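Local atomic coordinates of G protein coupled receptor (Arabidopsis thaliana, PDB entry 3T33), a protein that may take part in abscisic acid signalling and binds a zinc ion as a member of the LanC-like protein family. Residues A[40-45]-A[356-361]; A[53-59]-A[395-400]; A[326-330]-A[378-382]; A[334-338]-A[362-366]. All blocks are in the same frame, centred on the assembly; numbering follows the deposited sequence. Where two conformers were deposited one is given.

Contact 1 of 4, residues A[40-45]-A[356-361]; sequences LLSLPY and LYRAKA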
# COMPACT_ATOMS: atom_id res chain seq x y z
N LEU A 40 -17.14 19.43 -1.16
CA LEU A 40 -16.30 18.40 -1.79
C LEU A 40 -17.03 17.04 -1.84
O LEU A 40 -17.08 16.38 -2.88
CB LEU A 40 -14.99 18.24 -1.01
CG LEU A 40 -13.94 19.33 -1.11
CD1 LEU A 40 -12.75 19.11 -0.15
CD2 LEU A 40 -13.46 19.22 -2.52
N LEU A 41 -17.64 16.63 -0.73
CA LEU A 41 -18.21 15.30 -0.69
C LEU A 41 -19.38 15.14 -1.67
O LEU A 41 -19.59 14.05 -2.19
CB LEU A 41 -18.64 14.93 0.73
CG LEU A 41 -17.49 14.77 1.74
CD1 LEU A 41 -18.03 14.84 3.15
CD2 LEU A 41 -16.81 13.47 1.54
N SER A 42 -20.13 16.21 -1.89
CA SER A 42 -21.31 16.22 -2.78
C SER A 42 -20.91 16.21 -4.26
O SER A 42 -21.66 15.76 -5.11
CB SER A 42 -22.19 17.46 -2.51
OG SER A 42 -22.53 17.63 -1.13
N LEU A 43 -19.73 16.76 -4.55
CA LEU A 43 -19.18 16.85 -5.89
C LEU A 43 -19.33 15.55 -6.73
O LEU A 43 -19.09 14.43 -6.22
CB LEU A 43 -17.73 17.21 -5.74
CG LEU A 43 -17.10 18.42 -6.41
CD1 LEU A 43 -17.96 19.70 -6.37
CD2 LEU A 43 -15.73 18.68 -5.76
N PRO A 44 -19.80 15.69 -8.00
CA PRO A 44 -19.77 14.50 -8.83
C PRO A 44 -18.29 14.08 -9.15
O PRO A 44 -17.37 14.91 -9.22
CB PRO A 44 -20.58 14.90 -10.07
CG PRO A 44 -20.55 16.34 -10.11
CD PRO A 44 -20.19 16.89 -8.78
N TYR A 45 -18.10 12.79 -9.32
CA TYR A 45 -16.78 12.22 -9.36
C TYR A 45 -15.85 12.84 -10.40
O TYR A 45 -14.69 13.08 -10.11
CB TYR A 45 -16.83 10.71 -9.48
CG TYR A 45 -15.57 10.12 -8.90
CD1 TYR A 45 -14.48 9.78 -9.72
CD2 TYR A 45 -15.42 9.98 -7.52
CE1 TYR A 45 -13.30 9.27 -9.15
CE2 TYR A 45 -14.24 9.49 -6.96
CZ TYR A 45 -13.21 9.14 -7.78
OH TYR A 45 -12.10 8.65 -7.19
N LEU A 356 -16.49 3.55 -2.62
CA LEU A 356 -15.91 4.75 -3.32
C LEU A 356 -16.15 6.05 -2.56
O LEU A 356 -15.24 6.94 -2.37
CB LEU A 356 -16.55 4.98 -4.67
CG LEU A 356 -15.71 5.56 -5.80
CD1 LEU A 356 -16.57 6.36 -6.75
CD2 LEU A 356 -14.47 6.34 -5.37
N TYR A 357 -17.40 6.16 -2.12
CA TYR A 357 -17.74 7.31 -1.33
C TYR A 357 -16.87 7.41 -0.07
O TYR A 357 -16.47 8.50 0.34
CB TYR A 357 -19.22 7.29 -0.94
CG TYR A 357 -19.49 8.38 0.00
CD1 TYR A 357 -19.58 9.70 -0.44
CD2 TYR A 357 -19.55 8.13 1.34
CE1 TYR A 357 -19.78 10.74 0.47
CE2 TYR A 357 -19.72 9.12 2.20
CZ TYR A 357 -19.86 10.42 1.78
OH TYR A 357 -20.05 11.39 2.77
N ARG A 358 -16.62 6.29 0.58
CA ARG A 358 -15.78 6.29 1.76
C ARG A 358 -14.34 6.71 1.47
O ARG A 358 -13.76 7.44 2.24
CB ARG A 358 -15.91 4.99 2.55
CG ARG A 358 -17.22 4.95 3.35
CD ARG A 358 -17.39 3.60 4.04
NE ARG A 358 -18.62 3.59 4.80
CZ ARG A 358 -18.98 2.66 5.67
NH1 ARG A 358 -18.20 1.63 5.92
NH2 ARG A 358 -20.15 2.77 6.28
N ALA A 359 -13.81 6.29 0.32
CA ALA A 359 -12.45 6.68 -0.09
C ALA A 359 -12.52 8.15 -0.44
O ALA A 359 -11.66 8.94 -0.08
CB ALA A 359 -11.98 5.86 -1.33
N LYS A 360 -13.60 8.54 -1.07
CA LYS A 360 -13.77 9.96 -1.40
C LYS A 360 -13.81 10.84 -0.14
O LYS A 360 -13.21 11.92 -0.09
CB LYS A 360 -15.02 10.11 -2.30
CG LYS A 360 -15.61 11.45 -2.49
CD LYS A 360 -16.82 11.34 -3.47
CE LYS A 360 -17.28 12.73 -3.96
NZ LYS A 360 -18.65 12.65 -4.50
N ALA A 361 -14.48 10.37 0.90
CA ALA A 361 -14.53 11.14 2.15
C ALA A 361 -13.14 11.25 2.78
O ALA A 361 -12.76 12.30 3.26
CB ALA A 361 -15.51 10.51 3.14

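Contact 2 of 4, residues A[53-59]-A[395-400]; sequences HRYALSI and MAYMLL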
# COMPACT_ATOMS: atom_id res chain seq x y z
N HIS A 53 -6.66 15.65 -8.58
CA HIS A 53 -5.58 15.58 -9.51
C HIS A 53 -4.72 16.87 -9.50
O HIS A 53 -3.51 16.79 -9.38
CB HIS A 53 -6.11 15.25 -10.87
CG HIS A 53 -5.05 15.25 -11.91
ND1 HIS A 53 -4.13 14.22 -12.04
CD2 HIS A 53 -4.76 16.13 -12.89
CE1 HIS A 53 -3.32 14.48 -13.05
NE2 HIS A 53 -3.68 15.64 -13.58
N ARG A 54 -5.36 18.04 -9.52
CA ARG A 54 -4.63 19.31 -9.51
C ARG A 54 -3.87 19.49 -8.23
O ARG A 54 -2.72 19.94 -8.25
CB ARG A 54 -5.56 20.50 -9.75
CG ARG A 54 -6.13 20.48 -11.20
CD ARG A 54 -5.06 20.94 -12.18
NE ARG A 54 -4.99 20.23 -13.46
CZ ARG A 54 -3.95 20.36 -14.31
NH1 ARG A 54 -2.93 21.17 -14.01
NH2 ARG A 54 -3.93 19.68 -15.45
N TYR A 55 -4.51 19.14 -7.11
CA TYR A 55 -3.86 19.14 -5.81
C TYR A 55 -2.65 18.20 -5.78
O TYR A 55 -1.63 18.54 -5.25
CB TYR A 55 -4.82 18.66 -4.72
CG TYR A 55 -4.32 19.08 -3.38
CD1 TYR A 55 -4.19 20.43 -3.09
CD2 TYR A 55 -3.96 18.15 -2.39
CE1 TYR A 55 -3.73 20.86 -1.85
CE2 TYR A 55 -3.50 18.57 -1.13
CZ TYR A 55 -3.38 19.94 -0.88
OH TYR A 55 -2.92 20.45 0.32
N ALA A 56 -2.83 17.00 -6.31
CA ALA A 56 -1.78 16.03 -6.26
C ALA A 56 -0.59 16.56 -7.06
O ALA A 56 0.57 16.38 -6.63
CB ALA A 56 -2.25 14.68 -6.79
N LEU A 57 -0.85 17.25 -8.18
CA LEU A 57 0.26 17.84 -8.96
C LEU A 57 1.04 18.82 -8.12
O LEU A 57 2.28 18.77 -8.08
CB LEU A 57 -0.19 18.49 -10.23
CG LEU A 57 -0.76 17.59 -11.31
CD1 LEU A 57 -1.11 18.44 -12.55
CD2 LEU A 57 0.18 16.45 -11.68
N SER A 58 0.37 19.67 -7.35
CA SER A 58 1.15 20.55 -6.51
C SER A 58 1.91 19.77 -5.48
O SER A 58 3.04 20.10 -5.29
CB SER A 58 0.36 21.65 -5.80
OG SER A 58 -0.85 21.96 -6.50
N ILE A 59 1.31 18.77 -4.80
CA ILE A 59 2.13 17.95 -3.85
C ILE A 59 3.34 17.31 -4.58
O ILE A 59 4.48 17.46 -4.16
CB ILE A 59 1.30 16.89 -3.06
CG1 ILE A 59 0.21 17.58 -2.26
CG2 ILE A 59 2.18 15.97 -2.12
CD1 ILE A 59 -0.89 16.58 -1.81
N MET A 395 0.43 10.79 -0.01
CA MET A 395 -0.86 11.53 -0.20
C MET A 395 -0.99 11.87 -1.64
O MET A 395 -2.03 11.61 -2.22
CB MET A 395 -0.90 12.80 0.62
CG MET A 395 -2.26 13.50 0.63
SD MET A 395 -2.23 14.98 1.63
CE MET A 395 -3.76 15.77 1.11
N ALA A 396 0.06 12.41 -2.26
CA ALA A 396 -0.03 12.63 -3.74
C ALA A 396 -0.27 11.33 -4.50
O ALA A 396 -0.98 11.32 -5.50
CB ALA A 396 1.26 13.29 -4.31
N TYR A 397 0.33 10.25 -4.03
CA TYR A 397 0.24 8.99 -4.72
C TYR A 397 -1.22 8.50 -4.66
O TYR A 397 -1.79 8.04 -5.64
CB TYR A 397 1.20 7.99 -4.03
CG TYR A 397 1.35 6.72 -4.81
CD1 TYR A 397 0.34 5.73 -4.80
CD2 TYR A 397 2.50 6.49 -5.55
CE1 TYR A 397 0.50 4.54 -5.56
CE2 TYR A 397 2.65 5.32 -6.32
CZ TYR A 397 1.65 4.36 -6.34
OH TYR A 397 1.86 3.21 -7.12
N MET A 398 -1.81 8.63 -3.50
CA MET A 398 -3.18 8.18 -3.27
C MET A 398 -4.11 9.07 -4.13
O MET A 398 -5.03 8.57 -4.82
CB MET A 398 -3.50 8.25 -1.76
CG MET A 398 -4.89 7.74 -1.36
SD MET A 398 -6.07 8.99 -1.74
CE MET A 398 -5.80 10.08 -0.36
N LEU A 399 -3.82 10.36 -4.14
CA LEU A 399 -4.66 11.32 -4.87
C LEU A 399 -4.70 10.99 -6.36
O LEU A 399 -5.81 10.89 -6.99
CB LEU A 399 -4.20 12.76 -4.63
CG LEU A 399 -4.76 13.67 -3.53
CD1 LEU A 399 -5.65 12.94 -2.52
CD2 LEU A 399 -3.65 14.61 -2.88
N LEU A 400 -3.50 10.76 -6.90
CA LEU A 400 -3.38 10.35 -8.30
C LEU A 400 -4.16 9.07 -8.57
O LEU A 400 -4.78 8.90 -9.65
CB LEU A 400 -1.91 10.15 -8.64
CG LEU A 400 -1.13 11.48 -8.68
CD1 LEU A 400 0.38 11.26 -8.84
CD2 LEU A 400 -1.66 12.44 -9.80

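Contact 3 of 4, residues A[326-330]-A[378-382]; sequences LLKRV and QMHGG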
# COMPACT_ATOMS: atom_id res chain seq x y z
N LEU A 326 -9.43 7.30 10.53
CA LEU A 326 -9.07 8.68 10.24
C LEU A 326 -7.97 9.20 11.21
O LEU A 326 -8.16 10.16 11.98
CB LEU A 326 -10.35 9.52 10.26
CG LEU A 326 -10.42 10.79 9.44
CD1 LEU A 326 -10.32 10.55 7.91
CD2 LEU A 326 -11.76 11.55 9.80
N LEU A 327 -6.80 8.57 11.11
CA LEU A 327 -5.63 8.78 11.92
C LEU A 327 -5.16 10.23 11.93
O LEU A 327 -5.31 10.93 10.93
CB LEU A 327 -4.51 7.92 11.32
CG LEU A 327 -4.21 6.48 11.78
CD1 LEU A 327 -5.31 5.87 12.62
CD2 LEU A 327 -3.73 5.56 10.69
N LYS A 328 -4.51 10.65 13.02
CA LYS A 328 -3.91 11.98 13.09
C LYS A 328 -2.53 12.05 12.42
O LYS A 328 -1.65 12.79 12.86
CB LYS A 328 -3.81 12.44 14.55
CG LYS A 328 -5.13 12.45 15.29
CD LYS A 328 -5.07 13.35 16.51
CE LYS A 328 -6.06 12.89 17.58
NZ LYS A 328 -6.78 14.03 18.19
N ARG A 329 -2.35 11.28 11.35
CA ARG A 329 -1.13 11.25 10.55
C ARG A 329 -1.54 11.15 9.10
O ARG A 329 -2.56 10.52 8.77
CB ARG A 329 -0.38 10.00 10.90
CG ARG A 329 -0.27 9.84 12.37
CD ARG A 329 0.29 8.56 12.71
NE ARG A 329 0.50 8.54 14.15
CZ ARG A 329 1.18 7.60 14.77
NH1 ARG A 329 1.70 6.61 14.07
NH2 ARG A 329 1.31 7.65 16.10
N VAL A 330 -0.72 11.74 8.24
CA VAL A 330 -1.11 12.02 6.88
C VAL A 330 -0.89 10.82 5.94
O VAL A 330 -1.59 10.70 4.93
CB VAL A 330 -0.26 13.23 6.38
CG1 VAL A 330 1.22 12.77 6.11
CG2 VAL A 330 -0.88 13.94 5.09
N GLN A 378 -1.67 19.20 14.94
CA GLN A 378 -2.75 18.22 15.24
C GLN A 378 -2.68 16.98 14.33
O GLN A 378 -3.25 15.96 14.64
CB GLN A 378 -4.15 18.83 15.15
CG GLN A 378 -4.28 20.33 15.33
CD GLN A 378 -5.74 20.77 15.24
OE1 GLN A 378 -6.65 20.03 15.65
NE2 GLN A 378 -5.98 21.98 14.69
N MET A 379 -2.02 17.11 13.19
CA MET A 379 -1.71 15.97 12.32
C MET A 379 -0.19 15.88 12.14
O MET A 379 0.50 16.86 11.85
CB MET A 379 -2.43 16.07 10.95
CG MET A 379 -2.15 14.87 9.98
SD MET A 379 -3.05 14.94 8.37
CE MET A 379 -4.70 14.55 8.91
N HIS A 380 0.31 14.68 12.36
CA HIS A 380 1.70 14.43 12.23
C HIS A 380 2.00 14.28 10.72
O HIS A 380 1.28 13.59 10.00
CB HIS A 380 2.01 13.17 13.01
CG HIS A 380 3.46 12.85 13.05
ND1 HIS A 380 4.06 12.03 12.12
CD2 HIS A 380 4.44 13.28 13.87
CE1 HIS A 380 5.35 11.94 12.39
NE2 HIS A 380 5.61 12.71 13.44
N GLY A 381 3.01 14.98 10.23
CA GLY A 381 3.27 14.97 8.80
C GLY A 381 4.29 13.95 8.30
O GLY A 381 4.76 14.06 7.18
N GLY A 382 4.62 12.95 9.13
CA GLY A 382 5.76 12.03 8.85
C GLY A 382 7.15 12.53 9.34
O GLY A 382 7.45 13.73 9.31

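Contact 4 of 4, residues A[334-338]-A[362-366]; sequences HGISG and FASFL. With ZN (zinc ion), chain B.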
# COMPACT_ATOMS: atom_id res chain seq x y z
N HIS A 334 1.03 4.41 8.17
CA HIS A 334 0.04 4.52 9.23
C HIS A 334 -0.60 5.91 9.24
O HIS A 334 -0.31 6.73 10.11
CB HIS A 334 0.67 4.23 10.59
CG HIS A 334 2.11 4.61 10.68
ND1 HIS A 334 3.14 3.73 10.39
CD2 HIS A 334 2.71 5.77 11.03
CE1 HIS A 334 4.30 4.33 10.56
NE2 HIS A 334 4.07 5.57 10.94
N GLY A 335 -1.48 6.15 8.28
CA GLY A 335 -2.16 7.43 8.17
C GLY A 335 -3.42 7.36 7.34
O GLY A 335 -3.91 6.27 7.03
N ILE A 336 -3.95 8.52 6.97
CA ILE A 336 -5.16 8.59 6.16
C ILE A 336 -4.92 8.23 4.69
O ILE A 336 -5.63 7.39 4.16
CB ILE A 336 -5.86 9.95 6.32
CG1 ILE A 336 -6.15 10.17 7.81
CG2 ILE A 336 -7.15 9.99 5.47
CD1 ILE A 336 -6.66 11.59 8.20
N SER A 337 -3.90 8.76 4.03
CA SER A 337 -3.70 8.37 2.62
C SER A 337 -3.70 6.83 2.50
O SER A 337 -4.25 6.26 1.55
CB SER A 337 -2.42 8.98 2.02
OG SER A 337 -2.31 10.40 2.22
N GLY A 338 -3.10 6.14 3.48
CA GLY A 338 -2.94 4.68 3.39
C GLY A 338 -4.25 3.99 3.71
O GLY A 338 -4.64 3.06 3.00
N PHE A 362 -12.36 10.17 2.76
CA PHE A 362 -11.04 10.28 3.43
C PHE A 362 -10.16 11.20 2.59
O PHE A 362 -9.47 12.02 3.12
CB PHE A 362 -10.39 8.92 3.60
CG PHE A 362 -10.71 8.24 4.90
CD1 PHE A 362 -11.95 8.38 5.51
CD2 PHE A 362 -9.74 7.41 5.52
CE1 PHE A 362 -12.24 7.74 6.72
CE2 PHE A 362 -10.01 6.75 6.71
CZ PHE A 362 -11.29 6.90 7.32
N ALA A 363 -10.22 11.09 1.28
CA ALA A 363 -9.46 11.97 0.43
C ALA A 363 -9.88 13.44 0.55
O ALA A 363 -9.03 14.34 0.55
CB ALA A 363 -9.54 11.53 -1.01
N SER A 364 -11.20 13.67 0.62
CA SER A 364 -11.69 15.04 0.87
C SER A 364 -11.25 15.57 2.17
O SER A 364 -10.84 16.74 2.23
CB SER A 364 -13.20 15.09 0.78
OG SER A 364 -13.58 14.52 -0.44
N PHE A 365 -11.29 14.74 3.22
CA PHE A 365 -10.77 15.18 4.52
C PHE A 365 -9.35 15.69 4.40
O PHE A 365 -9.03 16.83 4.80
CB PHE A 365 -10.83 14.05 5.55
CG PHE A 365 -10.29 14.46 6.93
CD1 PHE A 365 -8.95 14.28 7.26
CD2 PHE A 365 -11.14 15.02 7.88
CE1 PHE A 365 -8.45 14.70 8.54
CE2 PHE A 365 -10.65 15.43 9.14
CZ PHE A 365 -9.32 15.26 9.47
N LEU A 366 -8.47 14.85 3.83
CA LEU A 366 -7.09 15.27 3.59
C LEU A 366 -6.96 16.52 2.74
O LEU A 366 -6.17 17.42 3.07
CB LEU A 366 -6.29 14.14 2.90
CG LEU A 366 -5.81 13.05 3.81
CD1 LEU A 366 -5.26 11.97 2.95
CD2 LEU A 366 -4.73 13.66 4.70
ZN ZN B . 3.68 2.09 9.64

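Contact 1 of 4, residues A[40-45]-A[356-361]
Two backbone carbonyls at the end of helix 36-42 share one ammonium group, that of Lys360. Its NZ gives a hydrogen bond to Leu43 O at 2.5 Å, a short value not to be pressed at this resolution, with the donor almost in line with the carbonyl bond. The second bond, to Leu41 O at 2.9 Å, reaches its acceptor from above the carbonyl plane, 44° out of it. Lysine suits the place because its chain, with CG anti to the backbone N (chi1 164°) and extended from there on, is long enough to carry a positive charge to carbonyls where helical bonding ends. Phe48 adds a cation-pi contact to the same lysine. Helix 353-375, which bears Lys360, belongs to the toroid of paired helices characteristic of the LanC-like family, and the N-terminal segment 40-45 packs on it. Leu41 CD2 presses on Ala361, at 3.3 Å from its CA, a tight fit that the small alanine permits; the leucine side chain crosses that of Tyr357, whose OH is bound to Pro16 O, at about a right angle. Further out, Leu356 CD1 lies off-centre over the Tyr45 ring, while Leu356 CD2 comes within 3.5 Å of Tyr45 CE2. That tyrosine's hydroxyl bonds to Met402 O.

Contact 2 of 4, residues A[53-59]-A[395-400]
Ala396 O, on which the methyl of Ala56 rests, is taken up by its own helix through a 2.9 Å bond from Leu400 N. The two helices meet through apolar side chains, and no hydrogen bond crosses between them. Alanine faces alanine at the centre: the CA atoms of Ala56 and Ala396 are 4.6 Å apart, an approach that two methyl side chains allow. Ala56 CB also packs snugly on Leu399 CB at 3.5 Å, with Leu400 CD2 beside it. One turn on, Ile59 divides its branches, CG2 meeting Ala396 CB at 3.6 Å and CD1 touching both Leu399 CD2 and Met395 SD. The Tyr55 ring offers its edge: Leu399 CD2 lies in the ring plane, 3.6 Å from Tyr55 CD2, and Met395 CE arrives at Tyr55 CE2. Methionine suits this reach, for its chain runs fully extended (chi1 -172°) and sets a methyl against the aromatic rim. At the other end Leu400 CD2 approaches the His53 ring near ND1. The segments run nearly antiparallel, at 152°, with axes 8.5 Å apart. Such close antiparallel packing, with small residues at the centre, joins helix 45-69 to helix 392-402 in the layered alpha/alpha toroid of the LanC-like fold.

Contact 3 of 4, residues A[326-330]-A[378-382]
Met379 reaches across the backbone of 326-330 one atom at a time. Its CB stands near Lys328 O, and CG, anti to the backbone N (chi1 -179°), passes the same carbonyl oxygen at 3.6 Å. SD then settles against Val330, 3.8 Å from its CB, the two side chains crossing at about a right angle. A bend at the last torsion turns CE toward Leu327 O. An unbranched, flexible thioether suits this path, since it can follow the backbone and still end among apolar groups; Phe365 and Ile336 also touch it. Beside it the main chains pair. His380 N bonds to Lys328 O at 2.8 Å and nearly straight at hydrogen (168°), and Val330 N reaches His380 O at 3.2 Å with a poorer angle of 140°. Arg329 CA adds a CH contact to His380 O at 3.4 Å. At the outer margin the methylenes of Lys328 lie against Gln378 O, and Arg329 CG meets His380 CB. The pattern, His380 using its N and O on the residues before and after Arg329, is that of a single parallel beta bridge. It joins two loops of a helical protein next to the zinc site, for Arg329 also packs on the zinc ligand His334.

Contact 4 of 4, residues A[334-338]-A[362-366]
Just beyond the zinc-binding pair Cys333 and His334, the chain enters helix 336-350, whose first turn docks on helix 353-375 through Ile336. The metal end comes first in the chain: His334 ND1 binds the zinc ion at 1.9 Å, with Cys288 and Cys333 as further ligands. Gly335 then takes the N-cap position, and Ile336 points at the neighbouring helix. A beta-branched residue serves well here because its two branches reach different partners. CG2, anti to the backbone N, fits between Phe362 CD2 at 3.7 Å and Leu366 CD1 at 3.7 Å. The other branch leaves beside the backbone N (chi1 -57°) and extends through CG1 so that CD1 reaches Phe365 CE1 at 3.6 Å. Ile336 crosses both phenyl side chains at about a right angle, whereas it and Leu366 run alongside each other, pointing opposite ways. In the conformer given, Leu366 CD1 lies 3.4 Å from Ser337 OG, which bonds to Val330 O; being small, the serine lets the leucine methyl come close. With no hydrogen bond across it, the contact is held by van der Waals fit and the hydrophobic effect, a few residues from a metal bound by sulfur and nitrogen.

Overall arrangement
Along the chain the segments run 40-45, 53-59, 326-330, 334-338, 356-361, 362-366, 378-382, 395-400, so that contacts 1 and 2 bring the N-terminal helices 36-42 and 45-69 back to the C-terminal part. Contacts 1 and 4 use consecutive turns of helix 353-375 and touch, their centres about 13 Å apart. Contact 3, with its centre about 9 Å from that of contact 4, is tied to it by probable hydrogen bonds from Ile336 N to Arg329 O and between Ser337 OG and Val330 O. Met395 of contact 2 packs on both Val330 and Ser337. Thus the zinc-ligand loop is linked through helix packing to the place where the N-terminal helices pack on helices 353-375 and 392-402.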